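Local atomic coordinates of serine protease inhibitor (Schistosoma haematobium, PDB entry 3STO), a protein that probably inhibits serine proteases, as a member of the serpin family from a parasitic blood fluke. Residues Y233-F236 with F241-V244; W264-A269 with P380-I385. All blocks are in the same frame, centred on the assembly; numbering follows the deposited sequence.

Read from the N terminus, the two contacts follow in series, neither crossing nor enclosing the other. Interaction 1 comes first and closes a very short loop: strand 218-236 turns back through four residues into strand 241-247, making a beta hairpin. After strand 253-260 the chain enters the loop 264-269, and interaction 2 joins that loop to strand 381-387 across 110 intervening residues. Strand 253-260 connects the two, pairing antiparallel with 241-247 on one hand and with 381-387 on the other. The centres of the two interactions lie about 11 Å apart, and the interactions meet where the Phe241 ring packs on Gly268 and Ala269, tying hairpin, loop and late strand together within the serpin fold.

Interaction 1: residues Y233-F236 with F241-V244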
loop_
_atom_site.group_PDB
_atom_site.type_symbol
_atom_site.label_atom_id
_atom_site.label_comp_id
_atom_site.label_asym_id
_atom_site.label_seq_id
_atom_site.Cartn_x
_atom_site.Cartn_y
_atom_site.Cartn_z
ATOM N N TYR A 233 -0.349 22.900 -6.301
ATOM C CA TYR A 233 0.840 23.157 -5.525
ATOM C C TYR A 233 0.468 23.947 -4.291
ATOM O O TYR A 233 -0.497 24.707 -4.293
ATOM C CB TYR A 233 1.861 23.955 -6.368
ATOM C CG TYR A 233 2.927 24.606 -5.528
ATOM C CD1 TYR A 233 2.746 25.901 -5.023
ATOM C CD2 TYR A 233 4.091 23.910 -5.182
ATOM C CE1 TYR A 233 3.716 26.513 -4.220
ATOM C CE2 TYR A 233 5.071 24.509 -4.370
ATOM C CZ TYR A 233 4.882 25.800 -3.887
ATOM O OH TYR A 233 5.853 26.381 -3.088
ATOM N N GLY A 234 1.235 23.775 -3.228
ATOM C CA GLY A 234 1.010 24.557 -2.034
ATOM C C GLY A 234 2.262 24.551 -1.186
ATOM O O GLY A 234 2.975 23.536 -1.145
ATOM N N LYS A 235 2.506 25.668 -0.491
ATOM C CA LYS A 235 3.610 25.794 0.455
ATOM C C LYS A 235 3.107 25.914 1.879
ATOM O O LYS A 235 2.272 26.758 2.173
ATOM C CB LYS A 235 4.441 27.017 0.120
ATOM C CG LYS A 235 5.613 27.245 1.041
ATOM C CD LYS A 235 6.800 27.861 0.244
ATOM C CE LYS A 235 7.125 29.282 0.700
ATOM N NZ LYS A 235 7.976 30.045 -0.284
ATOM N N PHE A 236 3.620 25.069 2.770
ATOM C CA PHE A 236 3.124 25.036 4.129
ATOM C C PHE A 236 4.270 25.355 5.073
ATOM O O PHE A 236 4.908 24.473 5.638
ATOM C CB PHE A 236 2.454 23.690 4.407
ATOM C CG PHE A 236 1.320 23.384 3.445
ATOM C CD1 PHE A 236 1.574 22.802 2.206
ATOM C CD2 PHE A 236 0.010 23.719 3.766
ATOM C CE1 PHE A 236 0.558 22.549 1.322
ATOM C CE2 PHE A 236 -1.028 23.442 2.892
ATOM C CZ PHE A 236 -0.748 22.857 1.659
ATOM N N PHE A 241 7.000 22.239 4.867
ATOM C CA PHE A 241 7.053 21.567 3.549
ATOM C C PHE A 241 6.205 22.221 2.435
ATOM O O PHE A 241 5.434 23.154 2.662
ATOM C CB PHE A 241 6.703 20.083 3.713
ATOM C CG PHE A 241 5.339 19.841 4.336
ATOM C CD1 PHE A 241 4.159 20.127 3.630
ATOM C CD2 PHE A 241 5.227 19.306 5.596
ATOM C CE1 PHE A 241 2.906 19.896 4.181
ATOM C CE2 PHE A 241 3.978 19.073 6.162
ATOM C CZ PHE A 241 2.809 19.383 5.459
ATOM N N GLU A 242 6.363 21.720 1.226
ATOM C CA GLU A 242 5.551 22.157 0.104
ATOM C C GLU A 242 5.115 20.908 -0.632
ATOM O O GLU A 242 5.766 19.877 -0.524
ATOM C CB GLU A 242 6.313 23.149 -0.830
ATOM C CG GLU A 242 7.699 22.677 -1.345
ATOM C CD GLU A 242 8.534 23.789 -2.085
ATOM O OE1 GLU A 242 8.000 24.880 -2.413
ATOM O OE2 GLU A 242 9.742 23.571 -2.361
ATOM N N ILE A 243 4.031 21.010 -1.399
ATOM C CA ILE A 243 3.431 19.851 -2.012
ATOM C C ILE A 243 3.013 20.137 -3.446
ATOM O O ILE A 243 2.508 21.219 -3.727
ATOM C CB ILE A 243 2.163 19.424 -1.173
ATOM C CG1 ILE A 243 2.560 19.029 0.250
ATOM C CG2 ILE A 243 1.361 18.298 -1.857
ATOM C CD1 ILE A 243 1.405 18.570 1.101
ATOM N N VAL A 244 3.218 19.168 -4.341
ATOM C CA VAL A 244 2.625 19.187 -5.661
ATOM C C VAL A 244 1.828 17.934 -5.833
ATOM O O VAL A 244 2.117 16.921 -5.209
ATOM C CB VAL A 244 3.645 19.274 -6.886
ATOM C CG1 VAL A 244 4.273 20.646 -6.971
ATOM C CG2 VAL A 244 4.695 18.167 -6.835
#
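Tyr233-Phe236 and Phe241-Val244 run antiparallel, their axes approaching to 4.6 Å, as the two arms of a beta hairpin in the serpin fold. Two hydrogen-bonded pairs hold the backbones: Gly234 and Ile243 each donate one N-H···O bond to the other, and Phe236 and Phe241 do the same nearer the turn. There the bonds are unequal, for Phe236 N reaches Phe241 O at 2.6 Å, whereas Phe241 N is 3.2 Å from Phe236 O and meets it from above the carbonyl plane.

The two faces of the hairpin differ in chemistry. On one, the Phe236 and Phe241 rings meet obliquely, their planes 47° apart, with Phe236 CD1 3.8 Å from Phe241 CE1, while Phe236 CE1 rests against CD1 of Ile243. Tyr282 adds an edge-to-face partner for Phe236, and Val256 and Val258 of strand 253-260 pack against Ile243 and Phe241. The other face carries Tyr233, Lys235, Glu242 and Val244, with Phe375 of strand 373-376 against several of them. With CG anti to the backbone N (chi1 163°), the Tyr233 ring slants forward along the strand toward Glu242, and CG1 of Val244 sits at the ring edge. The phenol reaches diagonally across the strands: Tyr233 OH donates to Glu242 OE1 over 2.7 Å, nearly in line with the carboxylate C-O bond.

Interaction 2: residues W264-A269 with P380-I385; sequences WSLNGA and PFICFI
Leu266 and Ala269, at the two ends of a type II' beta turn, face Pro380 and Ile382 in a buried apolar contact of the serpin fold. The chief bump is the tip of Ile382. Its CD1 sits over the shallow notch between the two turn residues, 4.0 Å from Leu266 CG and 3.7 Å from Ala269 CB, and touches Ala269 O. Its CB already points at the loop, and chi1 (-83°) with chi2 (120°) carries CD1 to the notch.

Leu266 supplies a second bump. Its CD1 lies against Pro380, just ahead of the strand, 3.9 Å from Pro380 O and 4.1 Å from Pro380 CB, and the side chain crosses both Pro380 and Ile382 at about a right angle. Met400 touches Leu266 and Pro380, extending the apolar patch.

The turn has its own supports: Ala269 N bonds to Leu266 O, and Ser265 OG accepts from Asn267 N at 3.0 Å in an ST turn. Asn267 ND2 is held by Gly240 O, and Gly268 pairs through its backbone with Glu239. No hydrogen bond joins the two segments: methyl groups fit against aliphatic carbons and two carbonyl oxygens, while directional bonds shape the turn and tie it to the hairpin loop.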
loop_
_atom_site.group_PDB
_atom_site.type_symbol
_atom_site.label_atom_id
_atom_site.label_comp_id
_atom_site.label_asym_id
_atom_site.label_seq_id
_atom_site.Cartn_x
_atom_site.Cartn_y
_atom_site.Cartn_z
ATOM N N TRP A 264 17.852 19.211 5.252
ATOM C CA TRP A 264 18.431 18.426 6.347
ATOM C C TRP A 264 17.421 17.592 7.136
ATOM O O TRP A 264 17.809 16.608 7.739
ATOM C CB TRP A 264 19.242 19.299 7.315
ATOM C CG TRP A 264 20.384 20.069 6.680
ATOM C CD1 TRP A 264 21.592 19.579 6.276
ATOM C CD2 TRP A 264 20.413 21.474 6.421
ATOM N NE1 TRP A 264 22.368 20.592 5.774
ATOM C CE2 TRP A 264 21.661 21.764 5.844
ATOM C CE3 TRP A 264 19.490 22.510 6.604
ATOM C CZ2 TRP A 264 22.005 23.041 5.430
ATOM C CZ3 TRP A 264 19.830 23.758 6.218
ATOM C CH2 TRP A 264 21.083 24.027 5.639
ATOM N N SER A 265 16.150 18.007 7.124
ATOM C CA SER A 265 15.082 17.427 7.949
ATOM C C SER A 265 13.773 17.144 7.184
ATOM O O SER A 265 13.397 17.878 6.287
ATOM C CB SER A 265 14.765 18.366 9.099
ATOM O OG SER A 265 13.620 17.913 9.803
ATOM N N LEU A 266 13.080 16.084 7.554
ATOM C CA LEU A 266 11.791 15.786 6.972
ATOM C C LEU A 266 10.697 16.756 7.482
ATOM O O LEU A 266 9.669 16.943 6.830
ATOM C CB LEU A 266 11.408 14.364 7.300
ATOM C CG LEU A 266 11.677 13.214 6.339
ATOM C CD1 LEU A 266 12.431 13.622 5.130
ATOM C CD2 LEU A 266 12.344 12.055 7.069
ATOM N N ASN A 267 10.929 17.399 8.622
ATOM C CA ASN A 267 9.959 18.352 9.153
ATOM C C ASN A 267 8.586 17.690 9.382
ATOM O O ASN A 267 8.527 16.528 9.797
ATOM C CB ASN A 267 9.851 19.577 8.222
ATOM C CG ASN A 267 11.086 20.498 8.306
ATOM O OD1 ASN A 267 11.828 20.477 9.297
ATOM N ND2 ASN A 267 11.307 21.307 7.261
ATOM N N GLY A 268 7.489 18.410 9.122
ATOM C CA GLY A 268 6.148 17.872 9.337
ATOM C C GLY A 268 5.750 16.798 8.344
ATOM O O GLY A 268 4.674 16.232 8.424
ATOM N N ALA A 269 6.631 16.513 7.393
ATOM C CA ALA A 269 6.302 15.589 6.327
ATOM C C ALA A 269 6.059 14.194 6.897
ATOM O O ALA A 269 5.362 13.387 6.292
ATOM C CB ALA A 269 7.386 15.566 5.283
ATOM N N PRO A 380 15.634 13.899 0.471
ATOM C CA PRO A 380 14.566 12.931 0.846
ATOM C C PRO A 380 13.151 13.518 0.944
ATOM O O PRO A 380 12.913 14.629 1.420
ATOM C CB PRO A 380 15.042 12.378 2.201
ATOM C CG PRO A 380 16.584 12.481 2.085
ATOM C CD PRO A 380 16.786 13.823 1.402
ATOM N N PHE A 381 12.195 12.747 0.465
ATOM C CA PHE A 381 10.843 13.255 0.346
ATOM C C PHE A 381 9.813 12.178 0.658
ATOM O O PHE A 381 10.092 10.982 0.613
ATOM C CB PHE A 381 10.610 13.787 -1.062
ATOM C CG PHE A 381 10.818 12.750 -2.145
ATOM C CD1 PHE A 381 12.097 12.432 -2.599
ATOM C CD2 PHE A 381 9.740 12.093 -2.710
ATOM C CE1 PHE A 381 12.286 11.515 -3.608
ATOM C CE2 PHE A 381 9.927 11.154 -3.724
ATOM C CZ PHE A 381 11.197 10.869 -4.179
ATOM N N ILE A 382 8.603 12.618 0.945
ATOM C CA ILE A 382 7.505 11.689 1.155
ATOM C C ILE A 382 6.538 11.798 -0.022
ATOM O O ILE A 382 6.269 12.884 -0.532
ATOM C CB ILE A 382 6.855 11.922 2.560
ATOM C CG1 ILE A 382 7.684 11.162 3.607
ATOM C CG2 ILE A 382 5.393 11.500 2.610
ATOM C CD1 ILE A 382 8.237 12.025 4.632
ATOM N N CYS A 383 6.061 10.666 -0.497
ATOM C CA CYS A 383 5.127 10.702 -1.601
ATOM C C CYS A 383 3.972 9.702 -1.435
ATOM O O CYS A 383 4.053 8.754 -0.637
ATOM C CB CYS A 383 5.852 10.528 -2.931
ATOM S SG CYS A 383 6.639 8.959 -3.081
ATOM N N PHE A 384 2.893 9.938 -2.179
ATOM C CA PHE A 384 1.696 9.124 -2.082
ATOM C C PHE A 384 1.098 8.905 -3.447
ATOM O O PHE A 384 1.222 9.758 -4.321
ATOM C CB PHE A 384 0.659 9.860 -1.270
ATOM C CG PHE A 384 1.104 10.231 0.123
ATOM C CD1 PHE A 384 0.921 9.330 1.194
ATOM C CD2 PHE A 384 1.619 11.481 0.379
ATOM C CE1 PHE A 384 1.261 9.660 2.482
ATOM C CE2 PHE A 384 1.991 11.844 1.679
ATOM C CZ PHE A 384 1.801 10.932 2.736
ATOM N N ILE A 385 0.473 7.751 -3.658
ATOM C CA ILE A 385 -0.537 7.691 -4.696
ATOM C C ILE A 385 -1.833 8.015 -3.974
ATOM O O ILE A 385 -2.218 7.312 -3.057
ATOM C CB ILE A 385 -0.604 6.352 -5.339
ATOM C CG1 ILE A 385 0.717 6.064 -6.040
ATOM C CG2 ILE A 385 -1.836 6.273 -6.267
ATOM C CD1 ILE A 385 0.850 4.631 -6.512
#